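Local structure of macro domain-containing protein (Thermosipho africanus, 7OMU) at residues F82-F87 and A170-Q175; R90-Y95 and K166-C171; K349-P354 and T377-P382; Y288-S293 and T312-F317. The protein is of unknown function but joins a DarT-family domain to a macro domain, the latter holding adenosine-5-diphosphoribose in this model. The protein carries 1 engineered substitution. All blocks are in the same frame, centred on the assembly; numbering follows the deposited sequence.

Contact 1. Residues F82-F87 and A170-Q175. Engineered in segment 170-175: A170 (natural residue Glu).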
loop_
_atom_site.group_PDB
_atom_site.type_symbol
_atom_site.label_atom_id
_atom_site.label_comp_id
_atom_site.label_asym_id
_atom_site.label_seq_id
_atom_site.Cartn_x
_atom_site.Cartn_y
_atom_site.Cartn_z
ATOM N N PHE A 82 21.578 6.287 15.467
ATOM C CA PHE A 82 21.562 5.243 14.409
ATOM C C PHE A 82 20.821 5.745 13.165
ATOM O O PHE A 82 20.076 6.742 13.251
ATOM C CB PHE A 82 20.905 3.964 14.933
ATOM C CG PHE A 82 21.640 3.305 16.071
ATOM C CD1 PHE A 82 21.453 3.732 17.373
ATOM C CD2 PHE A 82 22.524 2.263 15.842
ATOM C CE1 PHE A 82 22.138 3.137 18.418
ATOM C CE2 PHE A 82 23.206 1.665 16.891
ATOM C CZ PHE A 82 23.010 2.101 18.177
ATOM N N ALA A 83 21.033 5.053 12.042
ATOM C CA ALA A 83 20.362 5.272 10.742
ATOM C C ALA A 83 19.359 4.140 10.522
ATOM O O ALA A 83 19.770 2.967 10.590
ATOM C CB ALA A 83 21.384 5.323 9.634
ATOM N N ASN A 84 18.096 4.484 10.261
ATOM C CA ASN A 84 16.953 3.531 10.237
ATOM C C ASN A 84 16.800 2.959 8.824
ATOM O O ASN A 84 16.270 3.673 7.947
ATOM C CB ASN A 84 15.675 4.213 10.733
ATOM C CG ASN A 84 14.572 3.244 11.093
ATOM O OD1 ASN A 84 14.363 2.948 12.265
ATOM N ND2 ASN A 84 13.852 2.760 10.098
ATOM N N LEU A 85 17.258 1.720 8.618
ATOM C CA LEU A 85 17.127 0.968 7.341
ATOM C C LEU A 85 15.988 -0.046 7.476
ATOM O O LEU A 85 16.190 -1.062 8.161
ATOM C CB LEU A 85 18.454 0.266 7.035
ATOM C CG LEU A 85 19.687 1.166 7.011
ATOM C CD1 LEU A 85 20.921 0.386 6.595
ATOM C CD2 LEU A 85 19.477 2.353 6.086
ATOM N N TYR A 86 14.837 0.225 6.859
ATOM C CA TYR A 86 13.626 -0.637 6.914
ATOM C C TYR A 86 13.846 -1.903 6.078
ATOM O O TYR A 86 14.513 -1.821 5.036
ATOM C CB TYR A 86 12.396 0.099 6.377
ATOM C CG TYR A 86 11.931 1.289 7.179
ATOM C CD1 TYR A 86 11.303 1.126 8.403
ATOM C CD2 TYR A 86 12.080 2.576 6.696
ATOM C CE1 TYR A 86 10.852 2.212 9.136
ATOM C CE2 TYR A 86 11.638 3.672 7.415
ATOM C CZ TYR A 86 11.020 3.491 8.639
ATOM O OH TYR A 86 10.590 4.579 9.345
ATOM N N PHE A 87 13.275 -3.029 6.509
ATOM C CA PHE A 87 13.175 -4.277 5.709
ATOM C C PHE A 87 12.055 -4.121 4.682
ATOM O O PHE A 87 12.145 -4.716 3.587
ATOM C CB PHE A 87 12.893 -5.483 6.606
ATOM C CG PHE A 87 14.016 -5.809 7.551
ATOM C CD1 PHE A 87 15.118 -6.518 7.109
ATOM C CD2 PHE A 87 13.977 -5.388 8.866
ATOM C CE1 PHE A 87 16.163 -6.803 7.970
ATOM C CE2 PHE A 87 15.024 -5.674 9.727
ATOM C CZ PHE A 87 16.110 -6.388 9.281
ATOM N N ALA A 170 13.349 -2.870 11.334
ATOM C CA ALA A 170 14.490 -2.143 10.736
ATOM C C ALA A 170 15.813 -2.677 11.282
ATOM O O ALA A 170 15.829 -3.293 12.368
ATOM C CB ALA A 170 14.352 -0.665 11.012
ATOM N N CYS A 171 16.876 -2.433 10.517
ATOM C CA CYS A 171 18.294 -2.624 10.898
ATOM C C CYS A 171 18.881 -1.253 11.236
ATOM O O CYS A 171 18.929 -0.406 10.330
ATOM C CB CYS A 171 19.056 -3.275 9.754
ATOM S SG CYS A 171 20.851 -3.216 9.963
ATOM N N LEU A 172 19.271 -1.039 12.495
ATOM C CA LEU A 172 19.833 0.248 12.990
ATOM C C LEU A 172 21.364 0.206 12.891
ATOM O O LEU A 172 21.987 -0.595 13.611
ATOM C CB LEU A 172 19.380 0.483 14.432
ATOM C CG LEU A 172 17.871 0.451 14.662
ATOM C CD1 LEU A 172 17.559 0.608 16.139
ATOM C CD2 LEU A 172 17.165 1.524 13.852
ATOM N N VAL A 173 21.934 1.027 12.005
ATOM C CA VAL A 173 23.402 1.146 11.763
ATOM C C VAL A 173 23.867 2.430 12.439
ATOM O O VAL A 173 23.310 3.495 12.178
ATOM C CB VAL A 173 23.731 1.153 10.259
ATOM C CG1 VAL A 173 25.214 0.975 10.010
ATOM C CG2 VAL A 173 22.950 0.098 9.499
ATOM N N PRO A 174 24.883 2.373 13.332
ATOM C CA PRO A 174 25.295 3.552 14.093
ATOM C C PRO A 174 26.046 4.585 13.242
ATOM O O PRO A 174 26.748 4.200 12.328
ATOM C CB PRO A 174 26.186 2.963 15.199
ATOM C CG PRO A 174 26.762 1.702 14.584
ATOM C CD PRO A 174 25.673 1.177 13.671
ATOM N N GLN A 175 25.840 5.866 13.570
ATOM C CA GLN A 175 26.547 7.058 13.028
ATOM C C GLN A 175 26.191 7.259 11.552
ATOM O O GLN A 175 25.385 8.166 11.276
ATOM C CB GLN A 175 28.056 6.949 13.240
ATOM C CG GLN A 175 28.795 8.252 12.970
ATOM C CD GLN A 175 30.244 8.138 13.369
ATOM O OE1 GLN A 175 30.635 8.533 14.465
ATOM N NE2 GLN A 175 31.043 7.572 12.483
#

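Contact 2. Residues R90-Y95 and K166-C171. Engineered in segment 166-171: A170 (natural residue Glu).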
loop_
_atom_site.group_PDB
_atom_site.type_symbol
_atom_site.label_atom_id
_atom_site.label_comp_id
_atom_site.label_asym_id
_atom_site.label_seq_id
_atom_site.Cartn_x
_atom_site.Cartn_y
_atom_site.Cartn_z
ATOM N N ARG A 90 7.531 0.120 2.054
ATOM C CA ARG A 90 6.094 0.320 1.727
ATOM C C ARG A 90 5.284 0.082 3.004
ATOM O O ARG A 90 4.639 -0.984 3.104
ATOM C CB ARG A 90 5.683 -0.618 0.590
ATOM C CG ARG A 90 4.318 -0.325 -0.013
ATOM C CD ARG A 90 4.012 -1.304 -1.134
ATOM N NE ARG A 90 2.674 -1.154 -1.690
ATOM C CZ ARG A 90 1.552 -1.587 -1.109
ATOM N NH1 ARG A 90 1.591 -2.194 0.069
ATOM N NH2 ARG A 90 0.385 -1.406 -1.709
ATOM N N ASN A 91 5.314 1.059 3.921
ATOM C CA ASN A 91 4.915 0.920 5.347
ATOM C C ASN A 91 4.232 2.202 5.829
ATOM O O ASN A 91 4.251 3.215 5.135
ATOM C CB ASN A 91 6.142 0.563 6.191
ATOM C CG ASN A 91 7.168 1.676 6.248
ATOM O OD1 ASN A 91 6.828 2.842 6.432
ATOM N ND2 ASN A 91 8.433 1.322 6.104
ATOM N N PRO A 92 3.613 2.206 7.037
ATOM C CA PRO A 92 2.952 3.396 7.584
ATOM C C PRO A 92 3.708 4.732 7.537
ATOM O O PRO A 92 3.053 5.749 7.450
ATOM C CB PRO A 92 2.772 3.009 9.060
ATOM C CG PRO A 92 2.530 1.530 9.010
ATOM C CD PRO A 92 3.457 1.040 7.923
ATOM N N MET A 93 5.039 4.707 7.644
ATOM C CA MET A 93 5.878 5.933 7.634
ATOM C C MET A 93 5.800 6.559 6.241
ATOM O O MET A 93 5.435 7.750 6.146
ATOM C CB MET A 93 7.341 5.638 7.979
ATOM C CG MET A 93 8.202 6.891 8.063
ATOM S SD MET A 93 7.490 8.114 9.198
ATOM C CE MET A 93 8.352 7.685 10.711
ATOM N N LEU A 94 6.115 5.781 5.202
ATOM C CA LEU A 94 6.047 6.240 3.790
ATOM C C LEU A 94 4.629 6.739 3.489
ATOM O O LEU A 94 4.493 7.805 2.860
ATOM C CB LEU A 94 6.439 5.099 2.849
ATOM C CG LEU A 94 6.516 5.476 1.372
ATOM C CD1 LEU A 94 7.395 6.699 1.149
ATOM C CD2 LEU A 94 7.040 4.315 0.557
ATOM N N TYR A 95 3.614 6.009 3.952
ATOM C CA TYR A 95 2.188 6.378 3.790
ATOM C C TYR A 95 1.913 7.705 4.502
ATOM O O TYR A 95 1.192 8.538 3.926
ATOM C CB TYR A 95 1.258 5.291 4.326
ATOM C CG TYR A 95 -0.148 5.431 3.810
ATOM C CD1 TYR A 95 -0.500 4.908 2.578
ATOM C CD2 TYR A 95 -1.110 6.131 4.521
ATOM C CE1 TYR A 95 -1.786 5.041 2.083
ATOM C CE2 TYR A 95 -2.399 6.278 4.038
ATOM C CZ TYR A 95 -2.738 5.728 2.816
ATOM O OH TYR A 95 -4.002 5.866 2.324
ATOM N N LYS A 166 5.093 -4.057 13.482
ATOM C CA LYS A 166 6.066 -5.080 13.002
ATOM C C LYS A 166 6.608 -4.740 11.608
ATOM O O LYS A 166 7.788 -5.025 11.367
ATOM C CB LYS A 166 5.427 -6.474 12.984
ATOM C CG LYS A 166 5.111 -7.046 14.358
ATOM C CD LYS A 166 4.536 -8.444 14.327
ATOM C CE LYS A 166 3.951 -8.844 15.665
ATOM N NZ LYS A 166 3.752 -10.308 15.768
ATOM N N ILE A 167 5.786 -4.181 10.719
ATOM C CA ILE A 167 6.143 -3.960 9.283
ATOM C C ILE A 167 7.260 -2.911 9.168
ATOM O O ILE A 167 7.987 -2.916 8.151
ATOM C CB ILE A 167 4.905 -3.572 8.455
ATOM C CG1 ILE A 167 5.212 -3.635 6.959
ATOM C CG2 ILE A 167 4.362 -2.207 8.864
ATOM C CD1 ILE A 167 4.001 -3.488 6.079
ATOM N N MET A 168 7.406 -2.049 10.176
ATOM C CA MET A 168 8.483 -1.030 10.239
ATOM C C MET A 168 9.670 -1.572 11.040
ATOM O O MET A 168 10.469 -0.756 11.534
ATOM C CB MET A 168 7.955 0.257 10.874
ATOM C CG MET A 168 6.931 0.928 10.004
ATOM S SD MET A 168 6.470 2.544 10.617
ATOM C CE MET A 168 5.183 2.086 11.779
ATOM N N ALA A 169 9.791 -2.897 11.155
ATOM C CA ALA A 169 11.031 -3.573 11.593
ATOM C C ALA A 169 12.171 -3.034 10.731
ATOM O O ALA A 169 11.930 -2.759 9.525
ATOM C CB ALA A 169 10.915 -5.075 11.473
ATOM N N ALA A 170 13.349 -2.870 11.334
ATOM C CA ALA A 170 14.490 -2.143 10.736
ATOM C C ALA A 170 15.813 -2.677 11.282
ATOM O O ALA A 170 15.829 -3.293 12.368
ATOM C CB ALA A 170 14.352 -0.665 11.012
ATOM N N CYS A 171 16.876 -2.433 10.517
ATOM C CA CYS A 171 18.294 -2.624 10.898
ATOM C C CYS A 171 18.881 -1.253 11.236
ATOM O O CYS A 171 18.929 -0.406 10.330
ATOM C CB CYS A 171 19.056 -3.275 9.754
ATOM S SG CYS A 171 20.851 -3.216 9.963
#

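Contact 3. Residues K349-P354 and T377-P382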
loop_
_atom_site.group_PDB
_atom_site.type_symbol
_atom_site.label_atom_id
_atom_site.label_comp_id
_atom_site.label_asym_id
_atom_site.label_seq_id
_atom_site.Cartn_x
_atom_site.Cartn_y
_atom_site.Cartn_z
ATOM N N LYS A 349 -18.703 9.666 -5.160
ATOM C CA LYS A 349 -17.837 10.652 -5.866
ATOM C C LYS A 349 -16.912 9.924 -6.846
ATOM O O LYS A 349 -16.659 10.477 -7.926
ATOM C CB LYS A 349 -16.977 11.457 -4.885
ATOM C CG LYS A 349 -17.736 12.201 -3.796
ATOM C CD LYS A 349 -18.676 13.251 -4.313
ATOM C CE LYS A 349 -19.249 14.110 -3.204
ATOM N NZ LYS A 349 -20.244 15.080 -3.724
ATOM N N SER A 350 -16.396 8.757 -6.458
ATOM C CA SER A 350 -15.475 7.922 -7.274
ATOM C C SER A 350 -15.556 6.464 -6.805
ATOM O O SER A 350 -15.931 6.232 -5.646
ATOM C CB SER A 350 -14.065 8.459 -7.229
ATOM O OG SER A 350 -13.567 8.510 -5.902
ATOM N N LEU A 351 -15.228 5.517 -7.680
ATOM C CA LEU A 351 -15.563 4.082 -7.495
ATOM C C LEU A 351 -14.378 3.185 -7.889
ATOM O O LEU A 351 -13.799 3.381 -8.976
ATOM C CB LEU A 351 -16.802 3.785 -8.345
ATOM C CG LEU A 351 -17.426 2.408 -8.147
ATOM C CD1 LEU A 351 -18.006 2.270 -6.751
ATOM C CD2 LEU A 351 -18.494 2.157 -9.192
ATOM N N ALA A 352 -14.034 2.237 -7.021
ATOM C CA ALA A 352 -13.153 1.089 -7.320
ATOM C C ALA A 352 -13.985 -0.190 -7.205
ATOM O O ALA A 352 -14.471 -0.480 -6.102
ATOM C CB ALA A 352 -11.972 1.068 -6.378
ATOM N N VAL A 353 -14.175 -0.904 -8.313
ATOM C CA VAL A 353 -14.799 -2.258 -8.326
ATOM C C VAL A 353 -13.703 -3.262 -8.670
ATOM O O VAL A 353 -12.889 -3.016 -9.561
ATOM C CB VAL A 353 -15.990 -2.345 -9.303
ATOM C CG1 VAL A 353 -17.030 -1.265 -9.041
ATOM C CG2 VAL A 353 -15.548 -2.277 -10.751
ATOM N N PRO A 354 -13.628 -4.414 -7.964
ATOM C CA PRO A 354 -12.752 -5.505 -8.373
ATOM C C PRO A 354 -13.428 -6.284 -9.502
ATOM O O PRO A 354 -14.628 -6.194 -9.619
ATOM C CB PRO A 354 -12.643 -6.352 -7.102
ATOM C CG PRO A 354 -13.989 -6.177 -6.446
ATOM C CD PRO A 354 -14.390 -4.747 -6.751
ATOM N N THR A 377 -18.914 2.435 -17.778
ATOM C CA THR A 377 -18.492 3.500 -18.725
ATOM C C THR A 377 -19.528 4.629 -18.680
ATOM O O THR A 377 -19.144 5.787 -18.893
ATOM C CB THR A 377 -18.252 2.931 -20.130
ATOM O OG1 THR A 377 -17.435 3.870 -20.828
ATOM C CG2 THR A 377 -19.526 2.654 -20.894
ATOM N N LYS A 378 -20.785 4.296 -18.382
ATOM C CA LYS A 378 -21.896 5.274 -18.254
ATOM C C LYS A 378 -21.602 6.248 -17.103
ATOM O O LYS A 378 -21.990 7.419 -17.232
ATOM C CB LYS A 378 -23.232 4.561 -18.023
ATOM C CG LYS A 378 -23.698 3.616 -19.126
ATOM C CD LYS A 378 -25.091 3.045 -18.861
ATOM C CE LYS A 378 -25.344 1.646 -19.399
ATOM N NZ LYS A 378 -25.876 1.648 -20.784
ATOM N N LEU A 379 -20.953 5.795 -16.022
ATOM C CA LEU A 379 -20.685 6.622 -14.809
ATOM C C LEU A 379 -19.937 7.901 -15.194
ATOM O O LEU A 379 -18.934 7.791 -15.918
ATOM C CB LEU A 379 -19.869 5.819 -13.791
ATOM C CG LEU A 379 -20.686 5.122 -12.708
ATOM C CD1 LEU A 379 -21.757 4.232 -13.326
ATOM C CD2 LEU A 379 -19.783 4.320 -11.784
ATOM N N GLU A 380 -20.402 9.054 -14.697
ATOM C CA GLU A 380 -19.791 10.395 -14.919
ATOM C C GLU A 380 -18.858 10.740 -13.749
ATOM O O GLU A 380 -18.739 11.938 -13.421
ATOM C CB GLU A 380 -20.869 11.472 -15.058
ATOM C CG GLU A 380 -21.923 11.185 -16.113
ATOM C CD GLU A 380 -22.915 12.327 -16.294
ATOM O OE1 GLU A 380 -22.460 13.469 -16.509
ATOM O OE2 GLU A 380 -24.142 12.084 -16.201
ATOM N N ILE A 381 -18.218 9.729 -13.151
ATOM C CA ILE A 381 -17.248 9.871 -12.022
ATOM C C ILE A 381 -16.038 8.989 -12.316
ATOM O O ILE A 381 -16.137 8.067 -13.123
ATOM C CB ILE A 381 -17.907 9.484 -10.683
ATOM C CG1 ILE A 381 -18.574 8.104 -10.747
ATOM C CG2 ILE A 381 -18.881 10.559 -10.235
ATOM C CD1 ILE A 381 -18.894 7.511 -9.396
ATOM N N PRO A 382 -14.872 9.227 -11.675
ATOM C CA PRO A 382 -13.726 8.327 -11.806
ATOM C C PRO A 382 -14.103 6.895 -11.403
ATOM O O PRO A 382 -14.749 6.726 -10.388
ATOM C CB PRO A 382 -12.680 8.905 -10.845
ATOM C CG PRO A 382 -13.074 10.357 -10.689
ATOM C CD PRO A 382 -14.584 10.372 -10.801
#

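Contact 4. Residues Y288-S293 and T312-F317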
loop_
_atom_site.group_PDB
_atom_site.type_symbol
_atom_site.label_atom_id
_atom_site.label_comp_id
_atom_site.label_asym_id
_atom_site.label_seq_id
_atom_site.Cartn_x
_atom_site.Cartn_y
_atom_site.Cartn_z
ATOM N N TYR A 288 -22.317 0.989 2.399
ATOM C CA TYR A 288 -21.918 1.363 3.780
ATOM C C TYR A 288 -21.219 2.721 3.720
ATOM O O TYR A 288 -20.092 2.774 3.209
ATOM C CB TYR A 288 -21.007 0.284 4.372
ATOM C CG TYR A 288 -20.500 0.509 5.776
ATOM C CD1 TYR A 288 -21.159 1.324 6.679
ATOM C CD2 TYR A 288 -19.369 -0.155 6.220
ATOM C CE1 TYR A 288 -20.687 1.500 7.968
ATOM C CE2 TYR A 288 -18.885 0.004 7.507
ATOM C CZ TYR A 288 -19.548 0.835 8.389
ATOM O OH TYR A 288 -19.081 0.992 9.664
ATOM N N LYS A 289 -21.882 3.778 4.199
ATOM C CA LYS A 289 -21.329 5.155 4.228
ATOM C C LYS A 289 -20.502 5.320 5.507
ATOM O O LYS A 289 -20.892 6.108 6.376
ATOM C CB LYS A 289 -22.459 6.177 4.078
ATOM C CG LYS A 289 -23.155 6.140 2.725
ATOM C CD LYS A 289 -24.182 7.227 2.542
ATOM C CE LYS A 289 -25.002 7.062 1.283
ATOM N NZ LYS A 289 -26.110 8.045 1.228
ATOM N N ARG A 290 -19.390 4.588 5.584
ATOM C CA ARG A 290 -18.447 4.534 6.732
ATOM C C ARG A 290 -17.813 5.915 6.944
ATOM O O ARG A 290 -17.130 6.402 6.019
ATOM C CB ARG A 290 -17.380 3.476 6.437
ATOM C CG ARG A 290 -16.712 2.869 7.661
ATOM C CD ARG A 290 -15.825 1.715 7.240
ATOM N NE ARG A 290 -14.419 2.070 7.257
ATOM C CZ ARG A 290 -13.513 1.525 8.056
ATOM N NH1 ARG A 290 -13.861 0.585 8.913
ATOM N NH2 ARG A 290 -12.253 1.921 7.995
ATOM N N GLU A 291 -18.018 6.513 8.123
ATOM C CA GLU A 291 -17.520 7.874 8.471
ATOM C C GLU A 291 -16.075 7.787 8.983
ATOM O O GLU A 291 -15.490 8.848 9.261
ATOM C CB GLU A 291 -18.460 8.550 9.474
ATOM C CG GLU A 291 -19.779 8.973 8.840
ATOM C CD GLU A 291 -20.757 9.719 9.733
ATOM O OE1 GLU A 291 -20.313 10.627 10.473
ATOM O OE2 GLU A 291 -21.971 9.396 9.678
ATOM N N SER A 292 -15.515 6.576 9.076
ATOM C CA SER A 292 -14.115 6.302 9.506
ATOM C C SER A 292 -13.138 6.906 8.488
ATOM O O SER A 292 -13.481 6.938 7.292
ATOM C CB SER A 292 -13.884 4.809 9.686
ATOM O OG SER A 292 -12.870 4.544 10.648
ATOM N N SER A 293 -11.980 7.373 8.962
ATOM C CA SER A 293 -10.872 7.941 8.149
ATOM C C SER A 293 -9.824 6.856 7.868
ATOM O O SER A 293 -9.236 6.339 8.838
ATOM C CB SER A 293 -10.246 9.124 8.836
ATOM O OG SER A 293 -9.004 9.447 8.230
ATOM N N THR A 312 -14.007 7.280 2.931
ATOM C CA THR A 312 -13.929 5.978 2.221
ATOM C C THR A 312 -15.136 5.128 2.626
ATOM O O THR A 312 -15.190 4.679 3.789
ATOM C CB THR A 312 -12.601 5.260 2.493
ATOM O OG1 THR A 312 -11.532 6.142 2.153
ATOM C CG2 THR A 312 -12.461 3.977 1.705
ATOM N N TRP A 313 -16.071 4.951 1.692
ATOM C CA TRP A 313 -17.285 4.103 1.817
ATOM C C TRP A 313 -16.977 2.714 1.259
ATOM O O TRP A 313 -16.016 2.590 0.484
ATOM C CB TRP A 313 -18.468 4.736 1.072
ATOM C CG TRP A 313 -18.938 6.049 1.619
ATOM C CD1 TRP A 313 -18.583 6.639 2.799
ATOM C CD2 TRP A 313 -19.908 6.921 1.017
ATOM N NE1 TRP A 313 -19.253 7.823 2.964
ATOM C CE2 TRP A 313 -20.071 8.023 1.885
ATOM C CE3 TRP A 313 -20.650 6.878 -0.167
ATOM C CZ2 TRP A 313 -20.942 9.072 1.596
ATOM C CZ3 TRP A 313 -21.512 7.914 -0.449
ATOM C CH2 TRP A 313 -21.657 8.994 0.423
ATOM N N PHE A 314 -17.776 1.721 1.638
ATOM C CA PHE A 314 -17.687 0.325 1.145
ATOM C C PHE A 314 -19.026 -0.057 0.518
ATOM O O PHE A 314 -20.053 0.055 1.204
ATOM C CB PHE A 314 -17.327 -0.633 2.282
ATOM C CG PHE A 314 -15.885 -0.564 2.704
ATOM C CD1 PHE A 314 -15.433 0.461 3.516
ATOM C CD2 PHE A 314 -14.980 -1.513 2.265
ATOM C CE1 PHE A 314 -14.104 0.521 3.902
ATOM C CE2 PHE A 314 -13.649 -1.448 2.650
ATOM C CZ PHE A 314 -13.210 -0.433 3.471
ATOM N N LEU A 315 -19.000 -0.468 -0.751
ATOM C CA LEU A 315 -20.173 -1.002 -1.482
ATOM C C LEU A 315 -20.109 -2.526 -1.410
ATOM O O LEU A 315 -19.135 -3.091 -1.916
ATOM C CB LEU A 315 -20.146 -0.509 -2.930
ATOM C CG LEU A 315 -21.342 -0.922 -3.789
ATOM C CD1 LEU A 315 -22.630 -0.319 -3.247
ATOM C CD2 LEU A 315 -21.141 -0.515 -5.240
ATOM N N LEU A 316 -21.092 -3.149 -0.760
ATOM C CA LEU A 316 -21.237 -4.624 -0.686
ATOM C C LEU A 316 -22.026 -5.087 -1.912
ATOM O O LEU A 316 -23.214 -4.745 -2.023
ATOM C CB LEU A 316 -21.917 -4.996 0.633
ATOM C CG LEU A 316 -21.195 -4.487 1.880
ATOM C CD1 LEU A 316 -22.004 -4.767 3.133
ATOM C CD2 LEU A 316 -19.804 -5.095 1.990
ATOM N N PHE A 317 -21.357 -5.819 -2.803
ATOM C CA PHE A 317 -21.859 -6.240 -4.132
ATOM C C PHE A 317 -22.003 -7.756 -4.157
ATOM O O PHE A 317 -21.022 -8.467 -4.348
ATOM C CB PHE A 317 -20.887 -5.762 -5.209
ATOM C CG PHE A 317 -21.414 -5.845 -6.615
ATOM C CD1 PHE A 317 -21.713 -7.069 -7.190
ATOM C CD2 PHE A 317 -21.598 -4.697 -7.366
ATOM C CE1 PHE A 317 -22.193 -7.144 -8.486
ATOM C CE2 PHE A 317 -22.073 -4.773 -8.665
ATOM C CZ PHE A 317 -22.372 -5.995 -9.220
#

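Contact 1. Residues F82-F87 and A170-Q175
F82 pairs with P174 across two antiparallel strands, and its side chain can be followed atom by atom. CB lies against the CB of L172, 3.8 Å away, and near the carbonyl oxygen of V173. With CG anti to its own carbonyl carbon (chi1 -64°), the ring swings across to the partner strand. CG still borders L172 CB; CD2 then reaches P174 N at 3.4 Å, and CE2 meets P174 CB at 3.7 Å. The F82 ring lies obliquely against the L172-P174 backbone. L123 and R77 also touch the F82 side chain.

Four backbone hydrogen bonds hold the strands together. A83 N gives to V173 O (2.8 Å) and V173 N returns to A83 O; C171 N gives to L85 O (2.8 Å) and L85 N returns to C171 O. These two hydrogen-bonded pairs alternate with the non-hydrogen-bonded pairs F82-P174, N84-L172 and Y86-A170. In the four-stranded antiparallel sheet of the DarT-family domain, strand 82-86 is outermost, and strand 170-174 lies between it and strand 123-125.

On the face shared by A83, L85, C171 and V173, L85 CD1 meets V173 CG2 at 3.6 Å. On the other face, N84 turns its amide towards the engineered A170, with ND2 3.6 Å from A170 CB and also over the centre of the Y86 ring. N84 OD1 touches L172 CD2 at 3.5 Å.

Contact 2. Residues R90-Y95 and K166-C171
N91 meets M168 with its CG set between its own backbone N and carbonyl carbon (chi1 67°), which swings the amide back over the start of the helix. M168 sets CG anti to its carbonyl carbon, runs straight through chi2, then bends at chi3 (-86°), which turns CE onto P92. Its CG packs against N91 CG at 3.8 Å, the two side chains crossing at about a right angle. Further out, M168 SD lies 4.2 Å from M93 CB, and M168 CE rests on P92 CB at 3.7 Å. Beside it, I167 presses its CG2 branch on P92 CD at 3.5 Å.

No hydrogen bond crosses between the segments; the polar work is done within 90-95. N91 OD1 accepts a fairly straight bond from L94 N (3.3 Å, 162°) and a weak, bent one from M93 N (2.9 Å). ND2 is bonded to Q88 O, so both ends of the amide are held. Y86 also packs on N91, M93 and M168. This is an asparagine N-cap opening helix 92-99, with proline as the first helical residue, seated on the type I turn K166-A169 that leads into strand 170-174.

Contact 3. Residues K349-P354 and T377-P382
The flat group at this contact is the K349-S350 peptide, which meets I381 and P382. Over one face of it lies the I381 side chain: its CD1 is 4.0 Å from K349 C. I381 CB and CG2 sit on that same side of K349 O, while P382 CD comes in near the peptide plane, at its oxygen edge, 3.5 Å from K349 O. CG1 stands between the backbone N and carbonyl carbon of I381 (chi1 52°), and with chi2 extended CD1 continues over that same face.

One hydrogen bond joins the segments. L351 N gives to P382 O at 3.0 Å, the donor somewhat tilted from the carbonyl plane. S350 CA approaches the same oxygen at 3.4 Å in a CA-H...O contact, and S350 CB touches P382 CB at 3.9 Å. The hydroxyl of S350 is engaged elsewhere, with Q240 N.

Beyond the backbone bond, L351 CD2 meets L379 CD2 at 3.6 Å, the two leucines crossing at about a right angle. I339 of helix 329-346 touches both leucines, and Y343 of that helix touches L379 and I381. P354, at the far end of strand 351-354, touches the bound adenosine-5-diphosphoribose; the hydrogen bond lies at the other end of that strand. It joins L351, the first residue of strand 351-354, to P382, just before strand 383-386; the two strands are parallel neighbours linked through helix 365-376, a beta-alpha-beta crossover of the macro domain.

Contact 4. Residues Y288-S293 and T312-F317
Y288 and F314 exchange two backbone hydrogen bonds that carry the contact. Y288 N gives to F314 O at 2.7 Å, almost in line with the carbonyl, and F314 N gives to Y288 O at 3.0 Å, in that carbonyl's plane. Together they make an antiparallel hydrogen-bonded pair. The chain then turns off the sheet at K289, the centre of an inverse gamma turn, marked by a weak bond from R290 N back to Y288 O.

K289 lies along one face of the W313 indole. Its CA sits over the five-membered ring, 3.5 Å from the centroid and 14° off the normal, a CH-pi contact. The side chain runs extended over the same face, CG above the centre of the indole and CD 3.7 Å from W313 CH2, before NZ ends in a salt bridge with E346. At the edge of the indole, in its plane, R290 O lies 3.5 Å from W313 CD1.

R290 runs alongside F314, pointing the same way, with NE 3.7 Å from F314 CE1 and the guanidinium turned 78° to the ring. R290 CB sits over the centre of one face of the Y288 ring. Both polar ends reach D266: R290 NH1 by a salt bridge, Y288 OH by a hydrogen bond.

Helix 265-275 packs against the pair through V267, which touches both Y288 and F314. F297 of helix 294-298 rests on R290 and S292. Strand 286-288 forms an outer edge of the macro-domain sheet, and strand 313-318 separates it from strand 241-246.

From the N terminus, the chain first builds the DarT-family domain. Contact 1 joins 82-87 to 170-175; contact 2 opens later, at 90-95, and ends on the overlapping stretch 166-171. The two loops share A170 and C171, and Y86 and F87 touch residues of contact 2, which brings strand 82-86 and the start of helix 92-99 together beside the entry to strand 170-174. The macro domain follows in series: contact 4 closes the short loop between 288-293 and 312-317, then contact 3 closes the crossover from 349-354 to 377-382. These two reach the same sheet, their centres about 15 Å apart. Between the domains, contacts 2 and 4 approach to about 8 Å at nearest atoms without touching.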